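Local atomic coordinates of papain inhibitor (Streptomyces mobaraensis, PDB entry 5NTB), a protein that inhibits the cysteine proteases papain and bromelain and the serine protease trypsin, and serves as a glutamine and lysine donor substrate for transglutaminase. Residues Q6-K11 / C78-I83; M12-D17 / L85-F90; L34-A39 / V71-P76; V58-N63 / N102-K107. One frame throughout, in Å; residues are numbered along the deposited sequence. Where two conformers were deposited one is given.

How the contacts relate
All four contacts belong to one curled mixed sheet of double-psi beta-barrel type. Contacts 1 and 2 follow each other along the same two strands, 8-18 and 82-86, with centres about 15 Å apart; His82 NE2 joins them by a probable hydrogen bond of 2.7 Å to Thr13 OG1. Contact 3 is tied to contact 2 through Tyr15 OH and Asp73 OD2, 2.7 Å apart. Contact 4, centred about 8 Å from contact 1, reaches it through Trp106, whose NE1 lies 3.0 Å from Thr81 O in a probable hydrogen bond. Val58 packs on Val35, Ile37 and Val71, linking contacts 3 and 4 inside the barrel. The two sulfates sit at contact 1.

Contact 1: Q6-K11 / C78-I83; sequences QKMTGK and CDRTHI. With SO4 (sulfate ion), chain D; SO4 (sulfate ion), chain C.
The His82 imidazole carries the Lys11 side chain on one face and the sulfur of Cys78 on the other. Lys11 CD stands 4.0 Å from the ring centroid in a CH-pi contact displaced toward the rim, while Cys78 SG lies over the middle of the opposite face. At the ring edge, in plane, O3 of the chain D sulfate accepts from His82 ND1 at 2.7 Å. The same oxygen takes the backbone N-H of Asp79, and Lys11, bent about CG-CD (chi3 87°), curls over the ring to bring NZ within 2.6 Å of the sulfate O1. The second flat group, the Arg80 guanidinium, meets the chain C sulfate edge-on, with NH2 2.9 Å from O3 and NH1 bonded less closely to O4. Both ions probably come from the crystallisation liquor.

Between these two sites the backbones join. Ile83 N donates to Lys11 O at 3.0 Å, whereas the bond from Lys11 N to Thr81 O is weak. Gly10 lies so close to Thr81 O, with CA at 3.3 Å, that a beta carbon there would clash. A type I turn from Asp79 to His82 leads into strand 82-86, parallel to strand 8-18 in a sheet consistent with the double-psi beta-barrel family. On its other side strand 8-18 bonds through Met8 and Gly10 to strand 104-109, while Ile83 packs on Val35 of strand 35-38, the neighbour of strand 82-86.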
# COMPACT_ATOMS: atom_id res chain seq x y z
N GLN A 6 -11.17 1.91 9.18
CA GLN A 6 -10.71 1.19 10.37
C GLN A 6 -9.19 1.24 10.44
O GLN A 6 -8.51 0.70 9.56
CB GLN A 6 -11.21 -0.25 10.38
CG GLN A 6 -10.32 -1.17 11.20
CD GLN A 6 -10.61 -2.63 10.98
OE1 GLN A 6 -9.71 -3.42 10.69
NE2 GLN A 6 -11.87 -3.02 11.14
N LYS A 7 -8.67 1.87 11.48
CA LYS A 7 -7.22 1.99 11.62
C LYS A 7 -6.64 0.65 12.03
O LYS A 7 -7.20 -0.06 12.87
CB LYS A 7 -6.85 3.08 12.63
CG LYS A 7 -7.22 4.50 12.20
CD LYS A 7 -6.02 5.45 12.29
CE LYS A 7 -6.22 6.73 11.47
NZ LYS A 7 -7.67 7.02 11.26
N MET A 8 -5.52 0.29 11.42
CA MET A 8 -4.80 -0.92 11.74
C MET A 8 -3.37 -0.59 12.08
O MET A 8 -2.79 0.34 11.51
CB MET A 8 -4.84 -1.91 10.59
CG MET A 8 -6.19 -2.59 10.53
SD MET A 8 -6.41 -3.51 9.02
CE MET A 8 -6.44 -2.22 7.79
N THR A 9 -2.80 -1.33 13.02
CA THR A 9 -1.39 -1.21 13.31
C THR A 9 -0.64 -2.24 12.48
O THR A 9 -1.05 -3.40 12.38
CB THR A 9 -1.11 -1.42 14.79
OG1 THR A 9 -1.83 -0.44 15.55
CG2 THR A 9 0.38 -1.26 15.06
N GLY A 10 0.46 -1.81 11.89
CA GLY A 10 1.25 -2.78 11.18
C GLY A 10 2.62 -2.25 10.85
O GLY A 10 3.21 -1.47 11.60
N LYS A 11 3.15 -2.70 9.73
CA LYS A 11 4.49 -2.35 9.33
C LYS A 11 4.47 -1.95 7.87
O LYS A 11 3.54 -2.28 7.12
CB LYS A 11 5.47 -3.50 9.56
CG LYS A 11 5.29 -4.64 8.60
CD LYS A 11 6.38 -5.71 8.76
CE LYS A 11 5.99 -6.72 9.82
NZ LYS A 11 6.82 -7.95 9.74
N CYS A 78 3.16 -10.24 1.86
CA CYS A 78 2.89 -9.42 3.03
C CYS A 78 1.83 -10.06 3.90
O CYS A 78 0.81 -10.54 3.40
CB CYS A 78 2.39 -8.03 2.63
SG CYS A 78 3.58 -6.89 1.92
N ASP A 79 2.08 -10.07 5.21
CA ASP A 79 1.02 -10.46 6.13
C ASP A 79 -0.04 -9.36 6.20
O ASP A 79 0.12 -8.26 5.66
CB ASP A 79 1.59 -10.76 7.52
CG ASP A 79 0.76 -11.81 8.29
OD1 ASP A 79 -0.36 -12.14 7.87
OD2 ASP A 79 1.26 -12.30 9.33
N ARG A 80 -1.11 -9.67 6.93
CA ARG A 80 -2.35 -8.90 6.88
C ARG A 80 -2.19 -7.39 7.06
O ARG A 80 -2.87 -6.60 6.38
CB ARG A 80 -3.26 -9.46 7.96
CG ARG A 80 -4.64 -8.93 7.94
CD ARG A 80 -5.46 -9.62 9.02
NE ARG A 80 -6.70 -8.90 9.22
CZ ARG A 80 -6.84 -7.88 10.06
NH1 ARG A 80 -5.80 -7.47 10.78
NH2 ARG A 80 -8.01 -7.28 10.17
N THR A 81 -1.34 -6.95 7.99
CA THR A 81 -1.23 -5.51 8.23
C THR A 81 0.09 -4.94 7.76
O THR A 81 0.42 -3.80 8.10
CB THR A 81 -1.44 -5.18 9.71
OG1 THR A 81 -0.43 -5.84 10.47
CG2 THR A 81 -2.84 -5.63 10.18
N HIS A 82 0.83 -5.69 6.95
CA HIS A 82 2.09 -5.23 6.38
C HIS A 82 1.82 -4.66 4.98
O HIS A 82 1.46 -5.40 4.07
CB HIS A 82 3.07 -6.40 6.34
CG HIS A 82 4.31 -6.16 5.53
ND1 HIS A 82 5.20 -7.17 5.25
CD2 HIS A 82 4.81 -5.04 4.95
CE1 HIS A 82 6.19 -6.69 4.51
NE2 HIS A 82 5.98 -5.40 4.32
N ILE A 83 2.01 -3.34 4.81
CA ILE A 83 1.84 -2.72 3.50
C ILE A 83 3.20 -2.50 2.87
O ILE A 83 4.20 -2.22 3.55
CB ILE A 83 1.05 -1.41 3.58
CG1 ILE A 83 1.75 -0.38 4.48
CG2 ILE A 83 -0.36 -1.69 4.07
CD1 ILE A 83 1.04 0.99 4.50
S SO4 D . 5.58 -10.20 7.14
O1 SO4 D . 5.35 -9.61 8.45
O2 SO4 D . 6.96 -9.95 6.72
O3 SO4 D . 4.64 -9.63 6.17
O4 SO4 D . 5.34 -11.65 7.22
S SO4 C . -6.97 -5.41 13.45
O1 SO4 C . -7.32 -4.44 14.49
O2 SO4 C . -6.56 -6.65 14.09
O3 SO4 C . -8.11 -5.67 12.58
O4 SO4 C . -5.84 -4.93 12.66

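Contact 2: M12-D17 / L85-F90; sequences MTYYTD and LSQAAF
Tyr14 and Phe90 form an edge-to-face aromatic pair, their centroids 4.9 Å apart and their planes at 61°. Tyr14 CD2 is the atom that comes down over the middle of the Phe90 ring. With CG anti to the backbone N (chi1 -175°), Phe90 swings its ring back over strand 12-15, where the methyl end of Met12 covers the other face near its rim. Met12 SD adds an oblique Met-aromatic contact, 4.7 Å from the ring centroid, and also touches Leu85 CD1. An alanine in place of Phe90 is likely to leave a gap between Tyr14 and Met12 and let the tyrosine ring turn more freely.

Three backbone hydrogen bonds define the parallel pairing: Leu85 N to Thr13 O at 2.9 Å, Tyr15 N to Leu85 O, and Gln87 N to Tyr15 O. This is a strand-to-helix junction in the double-psi barrel fold to which the family belongs. Ser86 is the N-cap of helix 87-90, its OG accepting from Ala89 N at 3.1 Å, with further bonds to Gln32 and Leu34.

Gln87 adds packing and a water bridge. Its CB and CG lie alongside the Tyr14 ring, the two side chains pointing the same way, and Thr16 CG2 packs on its amide, 3.6 Å from Gln87 OE1. Separately, one water bridges Gln87 OE1 and Tyr14 OH. The Tyr15 hydroxyl bonds to Asp73, and Thr13 OG1 to His82 and Asp84.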
# COMPACT_ATOMS: atom_id res chain seq x y z
N MET A 12 5.50 -1.23 7.48
CA MET A 12 5.64 -0.84 6.09
C MET A 12 7.04 -1.14 5.60
O MET A 12 8.03 -0.94 6.32
CB MET A 12 5.30 0.63 5.87
CG MET A 12 6.21 1.61 6.58
SD MET A 12 5.69 3.31 6.23
CE MET A 12 7.01 4.21 7.05
N THR A 13 7.10 -1.65 4.39
CA THR A 13 8.33 -1.74 3.61
C THR A 13 8.10 -0.97 2.33
O THR A 13 7.06 -0.33 2.14
CB THR A 13 8.67 -3.20 3.33
OG1 THR A 13 7.53 -3.84 2.74
CG2 THR A 13 9.01 -3.93 4.62
N TYR A 14 9.08 -1.00 1.44
CA TYR A 14 8.87 -0.33 0.17
C TYR A 14 9.43 -1.16 -0.97
O TYR A 14 10.26 -2.05 -0.78
CB TYR A 14 9.48 1.08 0.14
CG TYR A 14 10.98 1.09 0.22
CD1 TYR A 14 11.75 0.93 -0.92
CD2 TYR A 14 11.63 1.25 1.44
CE1 TYR A 14 13.12 0.92 -0.86
CE2 TYR A 14 13.01 1.25 1.51
CZ TYR A 14 13.74 1.08 0.35
OH TYR A 14 15.11 1.09 0.39
N TYR A 15 8.96 -0.85 -2.18
CA TYR A 15 9.40 -1.56 -3.37
C TYR A 15 9.56 -0.58 -4.52
O TYR A 15 9.15 0.57 -4.44
CB TYR A 15 8.46 -2.71 -3.72
CG TYR A 15 7.11 -2.39 -4.35
CD1 TYR A 15 6.12 -1.69 -3.65
CD2 TYR A 15 6.79 -2.87 -5.62
CE1 TYR A 15 4.88 -1.45 -4.22
CE2 TYR A 15 5.56 -2.65 -6.18
CZ TYR A 15 4.60 -1.93 -5.48
OH TYR A 15 3.36 -1.71 -6.06
N THR A 16 10.20 -1.07 -5.60
CA THR A 16 10.61 -0.21 -6.71
C THR A 16 10.20 -0.76 -8.07
O THR A 16 10.82 -0.39 -9.08
CB THR A 16 12.13 -0.01 -6.69
OG1 THR A 16 12.78 -1.30 -6.74
CG2 THR A 16 12.56 0.72 -5.44
N ASP A 17 9.19 -1.62 -8.14
CA ASP A 17 8.79 -2.19 -9.42
C ASP A 17 8.36 -1.10 -10.41
O ASP A 17 7.70 -0.12 -10.04
CB ASP A 17 7.63 -3.16 -9.26
CG ASP A 17 7.98 -4.39 -8.45
OD1 ASP A 17 9.15 -4.55 -8.04
OD2 ASP A 17 7.06 -5.21 -8.22
N LEU A 85 4.72 0.01 0.49
CA LEU A 85 4.57 1.29 -0.18
C LEU A 85 5.52 1.38 -1.36
O LEU A 85 6.57 0.74 -1.38
CB LEU A 85 4.85 2.44 0.78
CG LEU A 85 3.78 2.73 1.82
CD1 LEU A 85 4.35 3.74 2.80
CD2 LEU A 85 2.53 3.30 1.18
N SER A 86 5.17 2.20 -2.33
CA SER A 86 6.20 2.59 -3.28
C SER A 86 7.37 3.24 -2.55
O SER A 86 7.20 3.86 -1.49
CB SER A 86 5.61 3.51 -4.34
OG SER A 86 5.21 4.75 -3.77
N GLN A 87 8.56 3.08 -3.12
CA GLN A 87 9.73 3.79 -2.62
C GLN A 87 9.45 5.28 -2.48
O GLN A 87 9.80 5.91 -1.47
CB GLN A 87 10.90 3.55 -3.57
CG GLN A 87 12.22 4.11 -3.10
CD GLN A 87 13.29 3.99 -4.15
OE1 GLN A 87 14.34 3.42 -3.90
NE2 GLN A 87 13.02 4.50 -5.35
N ALA A 88 8.77 5.85 -3.47
CA ALA A 88 8.48 7.28 -3.46
C ALA A 88 7.59 7.66 -2.28
O ALA A 88 7.82 8.70 -1.63
CB ALA A 88 7.83 7.69 -4.78
N ALA A 89 6.57 6.85 -1.98
CA ALA A 89 5.71 7.18 -0.85
C ALA A 89 6.41 6.94 0.48
O ALA A 89 6.28 7.75 1.42
CB ALA A 89 4.42 6.35 -0.91
N PHE A 90 7.13 5.83 0.60
CA PHE A 90 7.81 5.49 1.85
C PHE A 90 8.74 6.62 2.30
O PHE A 90 8.76 6.99 3.48
CB PHE A 90 8.58 4.19 1.65
CG PHE A 90 9.23 3.64 2.89
CD1 PHE A 90 10.39 4.20 3.39
CD2 PHE A 90 8.72 2.49 3.49
CE1 PHE A 90 11.01 3.66 4.51
CE2 PHE A 90 9.35 1.95 4.61
CZ PHE A 90 10.50 2.54 5.11
O HOH W 1 16.20 1.50 -2.50

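Contact 3: L34-A39 / V71-P76; sequences LVAIPA and VRDKCP
Strands 35-38 and 71-75 pair in parallel through a beta bulge, in a sheet consistent with the double-psi beta-barrel fold of this family. The bulge falls where the register slips by one residue between Val35 and Ala36, so a single carbonyl, Val35 O, faces two successive N-H groups. Arg72 N gives it a nearly straight bond of 3.1 Å, and Asp73 N adds a weak one. Beyond the bulge, regular exchange resumes: Ile37 N donates to Asp73 O at 2.9 Å, and Cys75 N to Ile37 O at the same length, both donors standing above the plane of the carbonyl they meet. Ile37 O has a second donor in the indole of Trp42. The pairing fades at its far end, where Ala39 N makes only a weak bond to Cys75 O.

The carboxylate of buried Asp73 has partners on both oxygens. Its OD1 takes the N-H of Lys74 from above the carboxylate plane as well as that of Ala22, two backbone donors that would tend to favour the charged form; OD2 is hydrogen-bonded to Tyr15 OH.

On one face the CB atoms of Asp73 and of Cys75, which is in a disulfide with Cys78, lie against the methyl of Ala36. On the face of Val35 the contacts are apolar: Ile37 crosses Val71 at about a right angle, its CG1 3.7 Å from Val71 CG1.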
# COMPACT_ATOMS: atom_id res chain seq x y z
N LEU A 34 2.07 5.18 -4.22
CA LEU A 34 1.08 4.11 -4.32
C LEU A 34 1.39 3.10 -3.23
O LEU A 34 2.41 3.17 -2.55
CB LEU A 34 1.09 3.45 -5.70
CG LEU A 34 2.43 2.93 -6.22
CD1 LEU A 34 2.77 1.53 -5.72
CD2 LEU A 34 2.40 2.95 -7.74
N VAL A 35 0.48 2.13 -3.07
CA VAL A 35 0.69 1.06 -2.11
C VAL A 35 0.32 -0.27 -2.74
O VAL A 35 -0.60 -0.37 -3.57
CB VAL A 35 -0.10 1.29 -0.81
CG1 VAL A 35 -1.58 1.24 -1.07
CG2 VAL A 35 0.29 0.27 0.27
N ALA A 36 1.07 -1.31 -2.35
CA ALA A 36 0.72 -2.70 -2.61
C ALA A 36 0.12 -3.29 -1.34
O ALA A 36 0.74 -3.23 -0.26
CB ALA A 36 1.96 -3.50 -3.04
N ILE A 37 -1.10 -3.81 -1.46
CA ILE A 37 -1.91 -4.27 -0.33
C ILE A 37 -1.73 -5.78 -0.15
O ILE A 37 -1.72 -6.53 -1.14
CB ILE A 37 -3.38 -3.90 -0.56
CG1 ILE A 37 -3.55 -2.38 -0.47
CG2 ILE A 37 -4.33 -4.65 0.40
CD1 ILE A 37 -3.21 -1.78 0.88
N PRO A 38 -1.59 -6.26 1.08
CA PRO A 38 -1.41 -7.70 1.32
C PRO A 38 -2.50 -8.55 0.69
O PRO A 38 -3.68 -8.17 0.65
CB PRO A 38 -1.46 -7.83 2.85
CG PRO A 38 -1.22 -6.49 3.37
CD PRO A 38 -1.47 -5.46 2.31
N ALA A 39 -2.09 -9.76 0.26
CA ALA A 39 -2.97 -10.63 -0.51
C ALA A 39 -4.24 -10.99 0.25
O ALA A 39 -5.28 -11.24 -0.38
CB ALA A 39 -2.23 -11.90 -0.91
N VAL A 71 -4.24 2.59 -3.81
CA VAL A 71 -3.97 1.16 -3.97
C VAL A 71 -3.80 0.86 -5.45
O VAL A 71 -4.72 1.09 -6.25
CB VAL A 71 -5.11 0.31 -3.38
CG1 VAL A 71 -4.86 -1.16 -3.67
CG2 VAL A 71 -5.28 0.58 -1.89
N ARG A 72 -2.64 0.33 -5.82
CA ARG A 72 -2.37 0.01 -7.22
C ARG A 72 -1.81 -1.39 -7.42
O ARG A 72 -1.60 -1.79 -8.56
CB ARG A 72 -1.39 1.02 -7.82
CG ARG A 72 -1.87 2.44 -7.76
CD ARG A 72 -2.02 3.02 -9.13
NE ARG A 72 -2.41 4.43 -9.13
CZ ARG A 72 -3.65 4.87 -9.28
NH1 ARG A 72 -4.65 4.02 -9.42
NH2 ARG A 72 -3.89 6.18 -9.29
N ASP A 73 -1.57 -2.14 -6.35
CA ASP A 73 -0.82 -3.38 -6.52
C ASP A 73 -1.13 -4.28 -5.34
O ASP A 73 -1.73 -3.87 -4.34
CB ASP A 73 0.68 -3.07 -6.62
CG ASP A 73 1.47 -4.12 -7.41
OD1 ASP A 73 0.93 -5.17 -7.80
OD2 ASP A 73 2.68 -3.87 -7.59
N LYS A 74 -0.70 -5.53 -5.48
CA LYS A 74 -0.88 -6.59 -4.49
C LYS A 74 0.49 -7.01 -3.99
O LYS A 74 1.44 -7.11 -4.77
CB LYS A 74 -1.59 -7.78 -5.13
CG LYS A 74 -1.82 -9.00 -4.24
CD LYS A 74 -2.77 -9.93 -4.98
CE LYS A 74 -2.78 -11.34 -4.46
NZ LYS A 74 -3.62 -12.14 -5.40
N CYS A 75 0.60 -7.26 -2.68
CA CYS A 75 1.82 -7.78 -2.07
C CYS A 75 1.56 -9.22 -1.66
O CYS A 75 0.96 -9.47 -0.60
CB CYS A 75 2.21 -6.93 -0.86
SG CYS A 75 3.70 -7.50 -0.03
N PRO A 76 1.97 -10.21 -2.46
CA PRO A 76 1.67 -11.61 -2.11
C PRO A 76 2.37 -12.09 -0.86
O PRO A 76 1.86 -13.00 -0.19
CB PRO A 76 2.13 -12.39 -3.35
CG PRO A 76 2.21 -11.39 -4.44
CD PRO A 76 2.59 -10.10 -3.80

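Contact 4: V58-N63 / N102-K107; sequences VEVSYN and NGITWK
Glu59 and Lys107 lie side by side and point the same way from a hydrogen-bonded antiparallel pair. The carboxylate touches the lysine at its last methylene, Glu59 OE2 to Lys107 CE at 3.4 Å, while NZ stays 4.0 Å from OE2, beyond a salt bridge. With a leucine in place of Lys107, Glu59 OE2 would probably lose the nearby positive charge, leaving the carboxylate to rely more on Arg68, the salt-bridge partner of OE1. On the same face Thr105 OG1 sits against Ser61 CB at 3.2 Å, and Ser61 OG turns to Thr66.

On the other face the contacts are mainly apolar, though Trp106 NE1 bonds to Thr81 O. Val58 CG1 touches the six-membered ring of Trp106 obliquely, 3.8 Å from CE3. Val60 spreads its two methyls, CG1 onto Ile104 CD1 and CG2 toward Trp106 CB. Tyr62 crosses Ile104 at about a right angle, the isoleucine CG2 lying 3.9 Å from Tyr62 CB.

Four backbone bonds fix these positions. Glu59 and Lys107 exchange N-H and carbonyl in both directions, as do Ser61 and Thr105, where Ser61 N to Thr105 O is 2.8 Å and almost straight at 175°. Val60 and Trp106 form the non-hydrogen-bonded pair between them. A water spans the end of the pairing, donating to Gly103 O at 2.9 Å and weakly accepting from Asn63 N.

Gly103 has positive phi and forms, with Ile104, a G1 beta bulge opposite Gly10 of strand 8-18. In this double-psi barrel sheet, strand 104-109 lies between strands 57-62 and 8-18, strand 65-75 flanks 57-62 beyond, and Ile83 of strand 82-86 packs against Val60, Ile104 and Trp106.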
# COMPACT_ATOMS: atom_id res chain seq x y z
N VAL A 58 -5.05 4.34 0.71
CA VAL A 58 -4.78 4.19 2.13
C VAL A 58 -4.28 5.52 2.66
O VAL A 58 -3.68 6.33 1.94
CB VAL A 58 -3.76 3.08 2.44
CG1 VAL A 58 -4.34 1.72 2.08
CG2 VAL A 58 -2.46 3.34 1.71
N GLU A 59 -4.54 5.73 3.93
CA GLU A 59 -3.91 6.80 4.70
C GLU A 59 -2.95 6.12 5.66
O GLU A 59 -3.35 5.22 6.41
CB GLU A 59 -4.94 7.64 5.45
CG GLU A 59 -5.63 8.63 4.53
CD GLU A 59 -6.60 9.55 5.24
OE1 GLU A 59 -7.39 10.22 4.55
OE2 GLU A 59 -6.57 9.59 6.49
N VAL A 60 -1.67 6.49 5.58
CA VAL A 60 -0.60 5.87 6.34
C VAL A 60 -0.00 6.92 7.26
O VAL A 60 0.38 8.00 6.80
CB VAL A 60 0.50 5.30 5.43
CG1 VAL A 60 1.52 4.53 6.27
CG2 VAL A 60 -0.10 4.42 4.35
N SER A 61 0.10 6.58 8.54
CA SER A 61 0.61 7.50 9.54
C SER A 61 1.84 6.90 10.20
O SER A 61 1.83 5.73 10.60
CB SER A 61 -0.45 7.82 10.59
OG SER A 61 -1.62 8.32 9.98
N TYR A 62 2.88 7.70 10.31
CA TYR A 62 4.06 7.30 11.06
C TYR A 62 4.70 8.56 11.60
O TYR A 62 4.85 9.55 10.87
CB TYR A 62 5.05 6.53 10.18
CG TYR A 62 6.34 6.22 10.87
CD1 TYR A 62 6.36 5.42 12.00
CD2 TYR A 62 7.55 6.73 10.40
CE1 TYR A 62 7.54 5.15 12.65
CE2 TYR A 62 8.72 6.45 11.03
CZ TYR A 62 8.72 5.67 12.15
OH TYR A 62 9.91 5.39 12.78
N ASN A 63 5.07 8.54 12.88
CA ASN A 63 5.87 9.60 13.46
C ASN A 63 5.19 10.96 13.30
O ASN A 63 5.85 11.97 13.06
CB ASN A 63 7.28 9.62 12.86
CG ASN A 63 8.37 9.46 13.90
OD1 ASN A 63 8.18 9.80 15.07
ND2 ASN A 63 9.53 8.97 13.47
N ASN A 102 8.32 -0.80 11.68
CA ASN A 102 7.22 -1.35 12.44
C ASN A 102 6.48 -0.23 13.14
O ASN A 102 7.00 0.87 13.34
CB ASN A 102 7.72 -2.36 13.46
CG ASN A 102 8.34 -3.58 12.82
OD1 ASN A 102 7.66 -4.32 12.12
ND2 ASN A 102 9.63 -3.77 13.03
N GLY A 103 5.25 -0.53 13.54
CA GLY A 103 4.50 0.44 14.32
C GLY A 103 3.96 1.62 13.55
O GLY A 103 3.90 2.72 14.09
N ILE A 104 3.59 1.41 12.29
CA ILE A 104 2.83 2.42 11.57
C ILE A 104 1.35 2.14 11.80
O ILE A 104 0.96 1.08 12.29
CB ILE A 104 3.14 2.43 10.06
CG1 ILE A 104 2.71 1.09 9.44
CG2 ILE A 104 4.61 2.70 9.84
CD1 ILE A 104 2.15 1.21 8.04
N THR A 105 0.53 3.11 11.44
CA THR A 105 -0.90 2.89 11.40
C THR A 105 -1.38 3.19 9.99
O THR A 105 -0.83 4.07 9.31
CB THR A 105 -1.63 3.77 12.41
OG1 THR A 105 -1.61 5.12 11.95
CG2 THR A 105 -0.96 3.69 13.81
N TRP A 106 -2.37 2.44 9.54
CA TRP A 106 -2.91 2.68 8.21
C TRP A 106 -4.37 2.28 8.17
O TRP A 106 -4.85 1.49 8.98
CB TRP A 106 -2.09 1.97 7.12
CG TRP A 106 -2.11 0.47 7.12
CD1 TRP A 106 -1.28 -0.36 7.83
CD2 TRP A 106 -2.96 -0.38 6.35
NE1 TRP A 106 -1.57 -1.68 7.53
CE2 TRP A 106 -2.60 -1.71 6.63
CE3 TRP A 106 -3.99 -0.13 5.43
CZ2 TRP A 106 -3.24 -2.81 6.04
CZ3 TRP A 106 -4.63 -1.21 4.84
CH2 TRP A 106 -4.24 -2.54 5.14
N LYS A 107 -5.08 2.85 7.19
CA LYS A 107 -6.48 2.50 7.00
C LYS A 107 -6.80 2.66 5.53
O LYS A 107 -6.21 3.50 4.84
CB LYS A 107 -7.42 3.38 7.84
CG LYS A 107 -7.36 4.85 7.49
CD LYS A 107 -8.40 5.62 8.29
CE LYS A 107 -8.37 7.09 7.96
NZ LYS A 107 -9.44 7.84 8.70
O HOH W 2 0.86 6.42 13.85
O HOH W 3 3.65 5.59 13.99